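Local coordinates for DUF985 domain-containing protein (Shewanella oneidensis, PDB 1YUD), which is of unknown function but has a cupin-type fold of two beta sheets and belongs to the DUF985 family of the cupin superfamily, at residues G136-F139 with D140-E143; L144-Q147 with E148-L151. All blocks are in the same frame, centred on the assembly; numbering follows the deposited sequence.

Contact 1: residues G136-F139 with D140-E143; sequences GFTF and DDFE
Thr-138 and Asp-141 close a beta turn in the loop that leaves strand 126-133, and Phe-137, Phe-139 and Phe-142 form an aromatic cluster beside it. The turn is defined by its backbone bond: Asp-141 N donates to Thr-138 O over 3.1 Å, from well above the carbonyl plane. One residue on, Phe-142 N makes a weak bond of 3.4 Å to Phe-139 O, again from residue i+3 to residue i. The Asp-141 carboxylate turns back on the start of the turn. Thr-138 OG1 donates to Asp-141 OD2 over 2.7 Å, 65° out of the carboxylate plane, and Thr-138 N adds a weak bond to the same oxygen. The other carboxylate oxygen, OD1, forms a salt bridge with Arg-46, which ties the turn to the loop between strands 31-37 and 50-57.

Phe-142 can be followed outward. Its CB packs 3.6 Å from Phe-137 CE1 and also comes near Phe-139 O. Because CG is anti to the backbone N, the ring swings back across Phe-137, and CG itself sits in the plane of that ring, at its edge. Beyond it, CD1 meets Phe-137 CZ at 3.6 Å; the two ring planes stand at 80° with centroids 5.9 Å apart. The side chain also packs on Val-27, Glu-28 and Leu-67, and its ring meets His-65. Phe-139 presents its edge to the face of Phe-142 in an offset edge-to-face pair, centroids 5.8 Å apart and planes at 68°. Phe-137 CE2 completes the cluster, 3.9 Å above the Phe-139 ring plane, toward its rim.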
ATOM      1  N   GLY A 136       0.435  11.226  -9.899  1.00 70.99           N
ATOM      2  CA  GLY A 136       1.110  12.055  -8.909  1.00 72.49           C
ATOM      3  C   GLY A 136       0.290  13.129  -8.214  1.00 73.35           C
ATOM      4  O   GLY A 136      -0.239  14.037  -8.861  1.00 74.25           O
ATOM      5  N   PHE A 137       0.195  13.042  -6.891  1.00 72.75           N
ATOM      6  CA  PHE A 137      -0.566  14.015  -6.124  1.00 73.12           C
ATOM      7  C   PHE A 137      -0.007  15.431  -6.100  1.00 73.21           C
ATOM      8  O   PHE A 137       0.845  15.738  -5.276  1.00 74.13           O
ATOM      9  CB  PHE A 137      -0.712  13.551  -4.680  1.00 73.25           C
ATOM     10  CG  PHE A 137      -1.403  14.549  -3.794  1.00 74.08           C
ATOM     11  CD1 PHE A 137      -2.722  14.902  -4.028  1.00 74.54           C
ATOM     12  CD2 PHE A 137      -0.738  15.129  -2.718  1.00 75.65           C
ATOM     13  CE1 PHE A 137      -3.373  15.812  -3.204  1.00 75.47           C
ATOM     14  CE2 PHE A 137      -1.381  16.042  -1.887  1.00 75.74           C
ATOM     15  CZ  PHE A 137      -2.702  16.381  -2.132  1.00 76.38           C
ATOM     16  N   THR A 138      -0.472  16.291  -6.999  1.00 73.65           N
ATOM     17  CA  THR A 138      -0.042  17.688  -6.994  1.00 73.96           C
ATOM     18  C   THR A 138      -1.143  18.342  -6.164  1.00 74.34           C
ATOM     19  O   THR A 138      -2.238  17.786  -6.052  1.00 74.47           O
ATOM     20  CB  THR A 138      -0.010  18.324  -8.427  1.00 74.38           C
ATOM     21  OG1 THR A 138      -1.240  18.054  -9.121  1.00 74.14           O
ATOM     22  CG2 THR A 138       1.162  17.778  -9.234  1.00 73.59           C
ATOM     23  N   PHE A 139      -0.883  19.498  -5.568  1.00 73.97           N
ATOM     24  CA  PHE A 139      -1.929  20.123  -4.769  1.00 73.70           C
ATOM     25  C   PHE A 139      -3.066  20.725  -5.589  1.00 74.37           C
ATOM     26  O   PHE A 139      -4.016  21.280  -5.040  1.00 74.24           O
ATOM     27  CB  PHE A 139      -1.323  21.148  -3.818  1.00 70.96           C
ATOM     28  CG  PHE A 139      -0.963  20.567  -2.488  1.00 69.32           C
ATOM     29  CD1 PHE A 139      -1.933  20.410  -1.501  1.00 68.82           C
ATOM     30  CD2 PHE A 139       0.332  20.127  -2.231  1.00 67.79           C
ATOM     31  CE1 PHE A 139      -1.619  19.822  -0.271  1.00 68.73           C
ATOM     32  CE2 PHE A 139       0.659  19.537  -1.011  1.00 67.09           C
ATOM     33  CZ  PHE A 139      -0.320  19.385  -0.027  1.00 67.74           C
ATOM     34  N   ASP A 140      -2.968  20.597  -6.908  1.00 75.45           N
ATOM     35  CA  ASP A 140      -4.002  21.099  -7.801  1.00 76.21           C
ATOM     36  C   ASP A 140      -5.108  20.055  -7.789  1.00 76.24           C
ATOM     37  O   ASP A 140      -6.270  20.365  -8.054  1.00 76.37           O
ATOM     38  CB  ASP A 140      -3.476  21.225  -9.228  1.00 77.55           C
ATOM     39  CG  ASP A 140      -2.122  21.878  -9.296  1.00 78.53           C
ATOM     40  OD1 ASP A 140      -1.172  21.327  -8.702  1.00 79.70           O
ATOM     41  OD2 ASP A 140      -2.001  22.935  -9.950  1.00 79.29           O
ATOM     42  N   ASP A 141      -4.724  18.814  -7.492  1.00 75.50           N
ATOM     43  CA  ASP A 141      -5.659  17.698  -7.445  1.00 75.15           C
ATOM     44  C   ASP A 141      -6.270  17.544  -6.058  1.00 74.63           C
ATOM     45  O   ASP A 141      -6.941  16.550  -5.770  1.00 75.29           O
ATOM     46  CB  ASP A 141      -4.951  16.396  -7.823  1.00 75.89           C
ATOM     47  CG  ASP A 141      -4.214  16.494  -9.140  1.00 77.26           C
ATOM     48  OD1 ASP A 141      -4.807  17.003 -10.116  1.00 78.66           O
ATOM     49  OD2 ASP A 141      -3.046  16.059  -9.200  1.00 77.01           O
ATOM     50  N   PHE A 142      -6.041  18.537  -5.206  1.00 72.85           N
ATOM     51  CA  PHE A 142      -6.554  18.511  -3.845  1.00 71.79           C
ATOM     52  C   PHE A 142      -7.629  19.581  -3.667  1.00 71.78           C
ATOM     53  O   PHE A 142      -7.768  20.474  -4.503  1.00 71.34           O
ATOM     54  CB  PHE A 142      -5.396  18.763  -2.871  1.00 72.23           C
ATOM     55  CG  PHE A 142      -5.786  18.697  -1.424  1.00 71.38           C
ATOM     56  CD1 PHE A 142      -5.899  17.478  -0.777  1.00 70.64           C
ATOM     57  CD2 PHE A 142      -6.056  19.860  -0.712  1.00 71.62           C
ATOM     58  CE1 PHE A 142      -6.277  17.411   0.555  1.00 70.87           C
ATOM     59  CE2 PHE A 142      -6.436  19.808   0.621  1.00 71.20           C
ATOM     60  CZ  PHE A 142      -6.546  18.579   1.255  1.00 71.76           C
ATOM     61  N   GLU A 143      -8.394  19.480  -2.581  1.00 71.79           N
ATOM     62  CA  GLU A 143      -9.432  20.460  -2.271  1.00 72.23           C
ATOM     63  C   GLU A 143     -10.088  20.184  -0.921  1.00 71.92           C
ATOM     64  O   GLU A 143     -10.875  19.246  -0.783  1.00 72.45           O
ATOM     65  CB  GLU A 143     -10.500  20.498  -3.366  1.00 72.20           C
ATOM     66  CG  GLU A 143     -11.474  21.654  -3.197  1.00 74.53           C
ATOM     67  CD  GLU A 143     -12.330  21.899  -4.427  1.00 76.06           C
ATOM     68  OE1 GLU A 143     -13.066  22.913  -4.442  1.00 75.38           O
ATOM     69  OE2 GLU A 143     -12.267  21.079  -5.373  1.00 77.11           O
TER

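Contact 2: residues L144-Q147 with E148-L151; sequences LFSQ and EALL
Ser-146 O accepts from Leu-150 N over 3.3 Å, an i to i+4 bond that lies in the carbonyl plane with an N-H...O angle of 161° and marks the first turn of helix 147-152. Ser-146 is the N-cap. Its OG stands between the backbone N and the carbonyl carbon (chi1 77°), a torsion that folds the hydroxyl over the start of the helix, where it accepts from Ala-149 N at 3.2 Å. That bond too is fairly straight, at 159°. The carbonyl of Ser-146 starts the i to i+4 pattern, while its OG stands in for a carbonyl at Ala-149 N, one residue earlier. With an alanine here, Ala-149 N would probably be left without its capping acceptor and the first turn would be less firmly fixed.

The apolar side of the turn begins before the cap. Phe-145 CB lies 3.9 Å from Leu-150 CG and also near both of that leucine's methyls, whereas the phenylalanine ring leads away from the helix. Leu-150 CG in turn rests against Ser-146 O. One turn apart, Gln-147 and Leu-151 lie alongside each other, a pairing that is doubtful in detail because Gln-147 O and Leu-151 CD2 are modelled too close. Glu-148 CB flanks Ser-146 OG, while its bent chain takes OE2 to a hydrogen bond with the backbone N of Glu-168.

Around this turn, Leu-150 and Leu-151 both touch Val-161 of helix 158-161, and Leu-150 also reaches Phe-64 of strand 62-66. Phe-145 lies on Arg-66 of that strand, and Gln-147 packs on Ser-165 and Pro-167 and is hydrogen-bonded through its backbone to Arg-166, in the C-terminal segment.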
ATOM      1  N   LEU A 144      -9.755  21.003   0.073  1.00 70.83           N
ATOM      2  CA  LEU A 144     -10.305  20.852   1.418  1.00 70.44           C
ATOM      3  C   LEU A 144     -11.622  21.632   1.487  1.00 70.49           C
ATOM      4  O   LEU A 144     -11.777  22.630   0.791  1.00 70.52           O
ATOM      5  CB  LEU A 144      -9.293  21.383   2.439  1.00 69.90           C
ATOM      6  CG  LEU A 144      -9.409  20.936   3.899  1.00 69.50           C
ATOM      7  CD1 LEU A 144      -9.425  19.420   3.966  1.00 69.09           C
ATOM      8  CD2 LEU A 144      -8.244  21.493   4.716  1.00 67.53           C
ATOM      9  N   PHE A 145     -12.568  21.182   2.313  1.00 71.09           N
ATOM     10  CA  PHE A 145     -13.872  21.852   2.410  1.00 71.58           C
ATOM     11  C   PHE A 145     -14.289  22.365   3.790  1.00 71.30           C
ATOM     12  O   PHE A 145     -14.033  21.730   4.814  1.00 71.43           O
ATOM     13  CB  PHE A 145     -14.975  20.933   1.877  1.00 72.55           C
ATOM     14  CG  PHE A 145     -14.891  20.684   0.398  1.00 74.49           C
ATOM     15  CD1 PHE A 145     -13.910  19.850  -0.131  1.00 75.50           C
ATOM     16  CD2 PHE A 145     -15.776  21.305  -0.470  1.00 74.70           C
ATOM     17  CE1 PHE A 145     -13.815  19.642  -1.512  1.00 75.51           C
ATOM     18  CE2 PHE A 145     -15.691  21.106  -1.848  1.00 74.31           C
ATOM     19  CZ  PHE A 145     -14.709  20.274  -2.366  1.00 75.42           C
ATOM     20  N   SER A 146     -14.958  23.518   3.790  1.00 70.63           N
ATOM     21  CA  SER A 146     -15.443  24.174   5.005  1.00 70.27           C
ATOM     22  C   SER A 146     -16.732  23.521   5.461  1.00 70.94           C
ATOM     23  O   SER A 146     -17.498  23.045   4.632  1.00 71.91           O
ATOM     24  CB  SER A 146     -15.754  25.640   4.723  1.00 70.02           C
ATOM     25  OG  SER A 146     -16.992  25.751   4.035  1.00 66.76           O
ATOM     26  N   GLN A 147     -16.989  23.524   6.767  1.00 71.60           N
ATOM     27  CA  GLN A 147     -18.216  22.929   7.295  1.00 71.92           C
ATOM     28  C   GLN A 147     -19.407  23.618   6.639  1.00 72.76           C
ATOM     29  O   GLN A 147     -20.440  22.995   6.376  1.00 72.55           O
ATOM     30  CB  GLN A 147     -18.290  23.102   8.810  1.00 71.91           C
ATOM     31  CG  GLN A 147     -19.287  22.179   9.495  1.00 70.76           C
ATOM     32  CD  GLN A 147     -19.310  22.355  11.011  1.00 71.85           C
ATOM     33  OE1 GLN A 147     -19.836  23.350  11.531  1.00 71.12           O
ATOM     34  NE2 GLN A 147     -18.731  21.390  11.728  1.00 70.64           N
ATOM     35  N   GLU A 148     -19.240  24.908   6.362  1.00 73.11           N
ATOM     36  CA  GLU A 148     -20.280  25.707   5.723  1.00 73.11           C
ATOM     37  C   GLU A 148     -20.806  25.038   4.460  1.00 73.64           C
ATOM     38  O   GLU A 148     -21.915  24.510   4.445  1.00 73.70           O
ATOM     39  CB  GLU A 148     -19.745  27.100   5.365  1.00 72.10           C
ATOM     40  CG  GLU A 148     -19.903  28.167   6.450  1.00 70.68           C
ATOM     41  CD  GLU A 148     -19.118  27.874   7.716  1.00 69.37           C
ATOM     42  OE1 GLU A 148     -19.498  26.951   8.468  1.00 68.62           O
ATOM     43  OE2 GLU A 148     -18.113  28.577   7.959  1.00 68.76           O
ATOM     44  N   ALA A 149     -20.002  25.056   3.403  1.00 74.80           N
ATOM     45  CA  ALA A 149     -20.406  24.467   2.133  1.00 75.37           C
ATOM     46  C   ALA A 149     -20.946  23.055   2.305  1.00 76.36           C
ATOM     47  O   ALA A 149     -21.895  22.664   1.627  1.00 76.71           O
ATOM     48  CB  ALA A 149     -19.231  24.466   1.162  1.00 73.46           C
ATOM     49  N   LEU A 150     -20.359  22.299   3.224  1.00 77.46           N
ATOM     50  CA  LEU A 150     -20.782  20.921   3.446  1.00 79.12           C
ATOM     51  C   LEU A 150     -22.171  20.749   4.057  1.00 80.97           C
ATOM     52  O   LEU A 150     -22.811  19.715   3.861  1.00 81.69           O
ATOM     53  CB  LEU A 150     -19.739  20.184   4.284  1.00 78.10           C
ATOM     54  CG  LEU A 150     -18.393  19.990   3.584  1.00 76.32           C
ATOM     55  CD1 LEU A 150     -17.491  19.153   4.469  1.00 75.59           C
ATOM     56  CD2 LEU A 150     -18.600  19.321   2.230  1.00 75.64           C
ATOM     57  N   LEU A 151     -22.640  21.738   4.811  1.00 82.76           N
ATOM     58  CA  LEU A 151     -23.984  21.650   5.377  1.00 83.01           C
ATOM     59  C   LEU A 151     -24.957  22.227   4.349  1.00 84.14           C
ATOM     60  O   LEU A 151     -26.150  21.931   4.370  1.00 84.24           O
ATOM     61  CB  LEU A 151     -24.084  22.417   6.698  1.00 81.68           C
ATOM     62  CG  LEU A 151     -23.647  21.645   7.943  1.00 79.69           C
ATOM     63  CD1 LEU A 151     -24.441  20.352   8.052  1.00 78.66           C
ATOM     64  CD2 LEU A 151     -22.176  21.347   7.860  1.00 80.21           C
TER

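How the contacts relate
Contact 1 and contact 2 are consecutive parts of one connection running from strand 126-133 to helix 147-152. Glu-143 joins Leu-144 directly, and beyond this junction the two do not touch. Their centres lie about 18 Å apart although the segments adjoin, so this stretch is spread out and not folded back on itself; they sit about 13 and 17 Å from the centre of the chain. Strand 62-66, the outermost strand of the mixed sheet within this chain, is the shared neighbour: Phe-142 and Leu-144 both reach His-65, while Glu-143 hydrogen-bonds through its backbone with Arg-66, on which Phe-145 also lies. No active site is established for this protein, and neither contact can be assigned to one.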